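Local coordinates for protein TqaA (Penicillium aethiopicum, PDB 5DLK) that forms the terminal condensation-like domain of a fungal nonribosomal peptide synthetase, which probably cyclises a peptide delivered on a phosphopantetheine arm, at residues S279-A284 and H352-Y357; A290-L295 and V304-T309. One frame throughout, in Å; residues are numbered along the deposited sequence.

Contact 1 of 2, residues S279-A284 and H352-Y357; sequences SGITMA and HTQTQY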
loop_
_atom_site.group_PDB
_atom_site.type_symbol
_atom_site.label_atom_id
_atom_site.label_comp_id
_atom_site.label_asym_id
_atom_site.label_seq_id
_atom_site.Cartn_x
_atom_site.Cartn_y
_atom_site.Cartn_z
ATOM N N SER A 279 -10.769 -26.231 -4.691
ATOM C CA SER A 279 -9.686 -26.627 -3.797
ATOM C C SER A 279 -8.323 -26.189 -4.351
ATOM O O SER A 279 -8.034 -26.364 -5.533
ATOM C CB SER A 279 -9.702 -28.143 -3.554
ATOM O OG SER A 279 -9.739 -28.855 -4.773
ATOM N N GLY A 280 -7.516 -25.581 -3.496
ATOM C CA GLY A 280 -6.175 -25.181 -3.870
ATOM C C GLY A 280 -6.074 -23.823 -4.547
ATOM O O GLY A 280 -4.974 -23.331 -4.780
ATOM N N ILE A 281 -7.214 -23.220 -4.865
ATOM C CA ILE A 281 -7.251 -21.930 -5.567
ATOM C C ILE A 281 -7.615 -20.779 -4.631
ATOM O O ILE A 281 -8.617 -20.853 -3.923
ATOM C CB ILE A 281 -8.270 -21.958 -6.720
ATOM C CG1 ILE A 281 -7.876 -23.016 -7.768
ATOM C CG2 ILE A 281 -8.413 -20.569 -7.367
ATOM C CD1 ILE A 281 -6.485 -22.822 -8.342
ATOM N N THR A 282 -6.806 -19.719 -4.630
ATOM C CA THR A 282 -7.066 -18.574 -3.770
ATOM C C THR A 282 -8.011 -17.560 -4.397
ATOM O O THR A 282 -8.260 -17.570 -5.606
ATOM C CB THR A 282 -5.769 -17.828 -3.408
ATOM O OG1 THR A 282 -5.233 -17.198 -4.585
ATOM C CG2 THR A 282 -4.751 -18.787 -2.810
ATOM N N MET A 283 -8.539 -16.685 -3.550
ATOM C CA MET A 283 -9.427 -15.634 -4.009
ATOM C C MET A 283 -8.675 -14.682 -4.945
ATOM O O MET A 283 -9.227 -14.234 -5.940
ATOM C CB MET A 283 -10.018 -14.854 -2.817
ATOM C CG MET A 283 -11.168 -13.912 -3.215
ATOM S SD MET A 283 -12.607 -14.778 -3.869
ATOM C CE MET A 283 -13.184 -15.585 -2.364
ATOM N N ALA A 284 -7.421 -14.375 -4.628
ATOM C CA ALA A 284 -6.642 -13.489 -5.498
ATOM C C ALA A 284 -6.527 -14.072 -6.913
ATOM O O ALA A 284 -6.645 -13.349 -7.901
ATOM C CB ALA A 284 -5.253 -13.244 -4.918
ATOM N N HIS A 352 -3.162 -22.104 -13.809
ATOM C CA HIS A 352 -2.112 -21.370 -14.505
ATOM C C HIS A 352 -1.920 -19.987 -13.891
ATOM O O HIS A 352 -0.788 -19.560 -13.643
ATOM C CB HIS A 352 -2.424 -21.255 -16.002
ATOM C CG HIS A 352 -1.487 -20.352 -16.756
ATOM N ND1 HIS A 352 -0.152 -20.650 -16.948
ATOM C CD2 HIS A 352 -1.701 -19.164 -17.370
ATOM C CE1 HIS A 352 0.419 -19.670 -17.635
ATOM N NE2 HIS A 352 -0.504 -18.766 -17.920
ATOM N N THR A 353 -3.021 -19.281 -13.656
ATOM C CA THR A 353 -2.938 -17.923 -13.119
ATOM C C THR A 353 -2.248 -17.954 -11.759
ATOM O O THR A 353 -1.429 -17.080 -11.432
ATOM C CB THR A 353 -4.340 -17.279 -13.015
ATOM O OG1 THR A 353 -4.900 -17.201 -14.333
ATOM C CG2 THR A 353 -4.263 -15.870 -12.444
ATOM N N GLN A 354 -2.547 -18.984 -10.974
ATOM C CA GLN A 354 -1.971 -19.035 -9.647
ATOM C C GLN A 354 -0.468 -19.285 -9.729
ATOM O O GLN A 354 0.308 -18.626 -9.056
ATOM C CB GLN A 354 -2.651 -20.096 -8.780
ATOM C CG GLN A 354 -2.222 -20.027 -7.300
ATOM C CD GLN A 354 -3.317 -20.541 -6.384
ATOM O OE1 GLN A 354 -4.414 -19.978 -6.335
ATOM N NE2 GLN A 354 -3.037 -21.637 -5.677
ATOM N N THR A 355 -0.045 -20.209 -10.584
ATOM C CA THR A 355 1.393 -20.423 -10.679
ATOM C C THR A 355 2.105 -19.242 -11.354
ATOM O O THR A 355 3.273 -19.002 -11.082
ATOM C CB THR A 355 1.709 -21.762 -11.386
ATOM O OG1 THR A 355 1.078 -21.807 -12.648
ATOM C CG2 THR A 355 1.158 -22.916 -10.570
ATOM N N GLN A 356 1.418 -18.461 -12.188
ATOM C CA GLN A 356 2.057 -17.274 -12.760
ATOM C C GLN A 356 2.354 -16.220 -11.697
ATOM O O GLN A 356 3.170 -15.325 -11.919
ATOM C CB GLN A 356 1.202 -16.679 -13.886
ATOM C CG GLN A 356 1.211 -17.563 -15.148
ATOM C CD GLN A 356 2.623 -17.686 -15.741
ATOM O OE1 GLN A 356 3.340 -18.656 -15.477
ATOM N NE2 GLN A 356 3.014 -16.707 -16.551
ATOM N N TYR A 357 1.695 -16.340 -10.543
ATOM C CA TYR A 357 2.054 -15.563 -9.351
ATOM C C TYR A 357 3.113 -16.285 -8.500
ATOM O O TYR A 357 4.100 -15.677 -8.090
ATOM C CB TYR A 357 0.791 -15.290 -8.521
ATOM C CG TYR A 357 1.050 -14.931 -7.076
ATOM C CD1 TYR A 357 1.754 -13.775 -6.740
ATOM C CD2 TYR A 357 0.555 -15.723 -6.052
ATOM C CE1 TYR A 357 1.973 -13.425 -5.411
ATOM C CE2 TYR A 357 0.778 -15.388 -4.726
ATOM C CZ TYR A 357 1.486 -14.248 -4.414
ATOM O OH TYR A 357 1.696 -13.918 -3.090
#
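Gln354 reaches from helix 346-358 to the turn Gly280-Thr282 because its CG stands anti to the backbone N (chi1 -171°) and its chain stays extended beyond, setting the carboxamide alongside the backbone that leads into helix 283-299. There both ends of the amide are used. Gln354 NE2 donates to Gly280 O over 2.7 Å, arriving almost head-on to the carbonyl, although that oxygen lies somewhat tilted from the amide plane. OE1 accepts the N-H of Thr282 on a lone pair in its own carbonyl plane, with Thr282 N and Gln354 OE1 2.9 Å apart and the bond nearly straight at 171°. Because one backbone group offers an acceptor and the other a donor, the pair fixes which way the amide is turned. Gln354 OE1 also bonds Thr285 OG1, whereas its 3.4 Å approach to Thr282 OG1 is weak; that hydroxyl has its stronger partner in Thr285. A leucine in place of Gln354 would probably leave Gly280 O and Thr282 N without these mates and the turn less firmly tied to helix 346-358. Thr282 is the N-cap residue of helix 283-299, and both it and Tyr357 belong to the phosphopantetheine site, which holds no ligand in this model. The amide bridge thus links two segments that each supply a residue to that site of the condensation domain, and probably helps hold them in place.

Contact 2 of 2, residues A290-L295 and V304-T309; sequences ATALFL and VVFGHT
Thr291, Ala292 and Leu295 of helix 290-295 pack against the Phe306 ring, which makes the densest part of this contact. Thr291 CG2 sits over one face in a CH-pi contact, 4.2 Å from the ring centroid and 17° off the normal. Its OG1 points to another partner, the Val287 carbonyl one helical turn back. Leu295 CD1 comes in obliquely to 3.5 Å from Phe306 CD1, and Ala292 CB meets CE1 of the ring at 3.9 Å. With CG lodged between its backbone N and carbonyl carbon (chi1 52°), Phe306 lifts the ring off the strand toward the helix. This is helix-on-sheet packing of the condensation-domain α/β fold: strand 303-310 lies between strands 386-390 and 329-336, and helix 283-299 runs across one face of that sheet, the two short axes 8.9 Å apart at 128°. Nearer the start of the strand the fit slackens. Val304 meets the helix through its methyls, CG2 4.1 Å from Ala292 O and CG1 4.2 Å from Leu295 CB, and Leu295 is itself partly exposed. Beyond Phe306 the strand diverges from the helix, and Thr309 bonds Gln389 instead. Leu293 and Phe294, also partly exposed, pack against other parts of the fold, among them Phe463 and Asn455 of helix 446-465, respectively.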
loop_
_atom_site.group_PDB
_atom_site.type_symbol
_atom_site.label_atom_id
_atom_site.label_comp_id
_atom_site.label_asym_id
_atom_site.label_seq_id
_atom_site.Cartn_x
_atom_site.Cartn_y
_atom_site.Cartn_z
ATOM N N ALA A 290 -10.074 -13.833 -13.711
ATOM C CA ALA A 290 -11.222 -13.187 -14.331
ATOM C C ALA A 290 -10.768 -11.966 -15.143
ATOM O O ALA A 290 -11.238 -11.718 -16.262
ATOM C CB ALA A 290 -12.261 -12.767 -13.252
ATOM N N THR A 291 -9.853 -11.203 -14.564
ATOM C CA THR A 291 -9.299 -10.032 -15.230
ATOM C C THR A 291 -8.550 -10.440 -16.514
ATOM O O THR A 291 -8.655 -9.760 -17.547
ATOM C CB THR A 291 -8.365 -9.264 -14.284
ATOM O OG1 THR A 291 -9.125 -8.836 -13.140
ATOM C CG2 THR A 291 -7.772 -8.037 -14.986
ATOM N N ALA A 292 -7.816 -11.546 -16.450
ATOM C CA ALA A 292 -7.080 -12.012 -17.633
ATOM C C ALA A 292 -8.011 -12.407 -18.764
ATOM O O ALA A 292 -7.745 -12.103 -19.928
ATOM C CB ALA A 292 -6.175 -13.190 -17.282
ATOM N N LEU A 293 -9.106 -13.073 -18.426
ATOM C CA LEU A 293 -10.058 -13.476 -19.454
ATOM C C LEU A 293 -10.709 -12.247 -20.085
ATOM O O LEU A 293 -10.897 -12.190 -21.315
ATOM C CB LEU A 293 -11.133 -14.409 -18.887
ATOM C CG LEU A 293 -12.086 -14.918 -19.970
ATOM C CD1 LEU A 293 -11.337 -15.722 -21.038
ATOM C CD2 LEU A 293 -13.177 -15.749 -19.324
ATOM N N PHE A 294 -11.084 -11.291 -19.238
ATOM C CA PHE A 294 -11.651 -10.020 -19.685
ATOM C C PHE A 294 -10.713 -9.358 -20.690
ATOM O O PHE A 294 -11.139 -8.930 -21.788
ATOM C CB PHE A 294 -11.915 -9.096 -18.479
ATOM C CG PHE A 294 -12.376 -7.700 -18.860
ATOM C CD1 PHE A 294 -13.721 -7.427 -19.016
ATOM C CD2 PHE A 294 -11.456 -6.672 -19.030
ATOM C CE1 PHE A 294 -14.149 -6.127 -19.357
ATOM C CE2 PHE A 294 -11.872 -5.391 -19.371
ATOM C CZ PHE A 294 -13.219 -5.127 -19.538
ATOM N N LEU A 295 -9.431 -9.278 -20.332
ATOM C CA LEU A 295 -8.471 -8.658 -21.237
ATOM C C LEU A 295 -8.248 -9.475 -22.516
ATOM O O LEU A 295 -8.117 -8.912 -23.597
ATOM C CB LEU A 295 -7.130 -8.449 -20.539
ATOM C CG LEU A 295 -7.123 -7.368 -19.443
ATOM C CD1 LEU A 295 -5.775 -7.402 -18.707
ATOM C CD2 LEU A 295 -7.380 -5.997 -20.019
ATOM N N VAL A 304 -1.567 -12.132 -22.212
ATOM C CA VAL A 304 -1.806 -10.785 -21.689
ATOM C C VAL A 304 -0.889 -10.504 -20.496
ATOM O O VAL A 304 -0.510 -11.418 -19.755
ATOM C CB VAL A 304 -3.279 -10.578 -21.284
ATOM C CG1 VAL A 304 -4.210 -10.754 -22.501
ATOM C CG2 VAL A 304 -3.662 -11.508 -20.154
ATOM N N VAL A 305 -0.495 -9.244 -20.347
ATOM C CA VAL A 305 0.316 -8.848 -19.205
ATOM C C VAL A 305 -0.349 -7.656 -18.557
ATOM O O VAL A 305 -0.698 -6.703 -19.246
ATOM C CB VAL A 305 1.776 -8.477 -19.592
ATOM C CG1 VAL A 305 2.561 -8.064 -18.333
ATOM C CG2 VAL A 305 2.464 -9.679 -20.270
ATOM N N PHE A 306 -0.590 -7.726 -17.255
ATOM C CA PHE A 306 -1.111 -6.547 -16.553
ATOM C C PHE A 306 -0.435 -6.461 -15.184
ATOM O O PHE A 306 0.313 -7.354 -14.795
ATOM C CB PHE A 306 -2.658 -6.592 -16.444
ATOM C CG PHE A 306 -3.210 -7.874 -15.856
ATOM C CD1 PHE A 306 -3.393 -9.008 -16.649
ATOM C CD2 PHE A 306 -3.527 -7.951 -14.509
ATOM C CE1 PHE A 306 -3.909 -10.192 -16.106
ATOM C CE2 PHE A 306 -4.035 -9.131 -13.954
ATOM C CZ PHE A 306 -4.220 -10.255 -14.750
ATOM N N GLY A 307 -0.654 -5.382 -14.455
ATOM C CA GLY A 307 0.030 -5.256 -13.177
ATOM C C GLY A 307 -0.781 -5.849 -12.042
ATOM O O GLY A 307 -2.014 -5.946 -12.130
ATOM N N HIS A 308 -0.099 -6.301 -10.993
ATOM C CA HIS A 308 -0.813 -6.669 -9.774
ATOM C C HIS A 308 0.060 -6.380 -8.560
ATOM O O HIS A 308 1.274 -6.230 -8.670
ATOM C CB HIS A 308 -1.288 -8.137 -9.797
ATOM C CG HIS A 308 -0.221 -9.149 -9.492
ATOM N ND1 HIS A 308 -0.444 -10.234 -8.670
ATOM C CD2 HIS A 308 1.058 -9.263 -9.925
ATOM C CE1 HIS A 308 0.656 -10.965 -8.596
ATOM N NE2 HIS A 308 1.585 -10.391 -9.342
ATOM N N THR A 309 -0.591 -6.242 -7.411
ATOM C CA THR A 309 0.077 -5.932 -6.157
ATOM C C THR A 309 0.502 -7.199 -5.431
ATOM O O THR A 309 -0.299 -8.127 -5.265
ATOM C CB THR A 309 -0.841 -5.113 -5.231
ATOM O OG1 THR A 309 -1.315 -3.973 -5.944
ATOM C CG2 THR A 309 -0.073 -4.678 -3.993
#

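Going along the chain, residues 279-284 lead into helix 283-299, whose next turns carry 290-295. The helix ends, the chain turns back, and strand 303-310 supplies 304-309, so contact 2 closes a short loop of eight residues. Strand 329-336 then follows beside strand 303-310 in the sheet, and helix 346-358 brings 352-357 back to the start of helix 283-299, where contact 1 closes a loop of 67 residues. Contact 2 is nested inside that loop. Their centres lie about 13 Å apart, with helix 283-299 common to both: contact 1 ties its N-terminal approach to helix 346-358, and contact 2 its later turns to the sheet. Tyr357 may also touch His308, though His308 adopts two conformers.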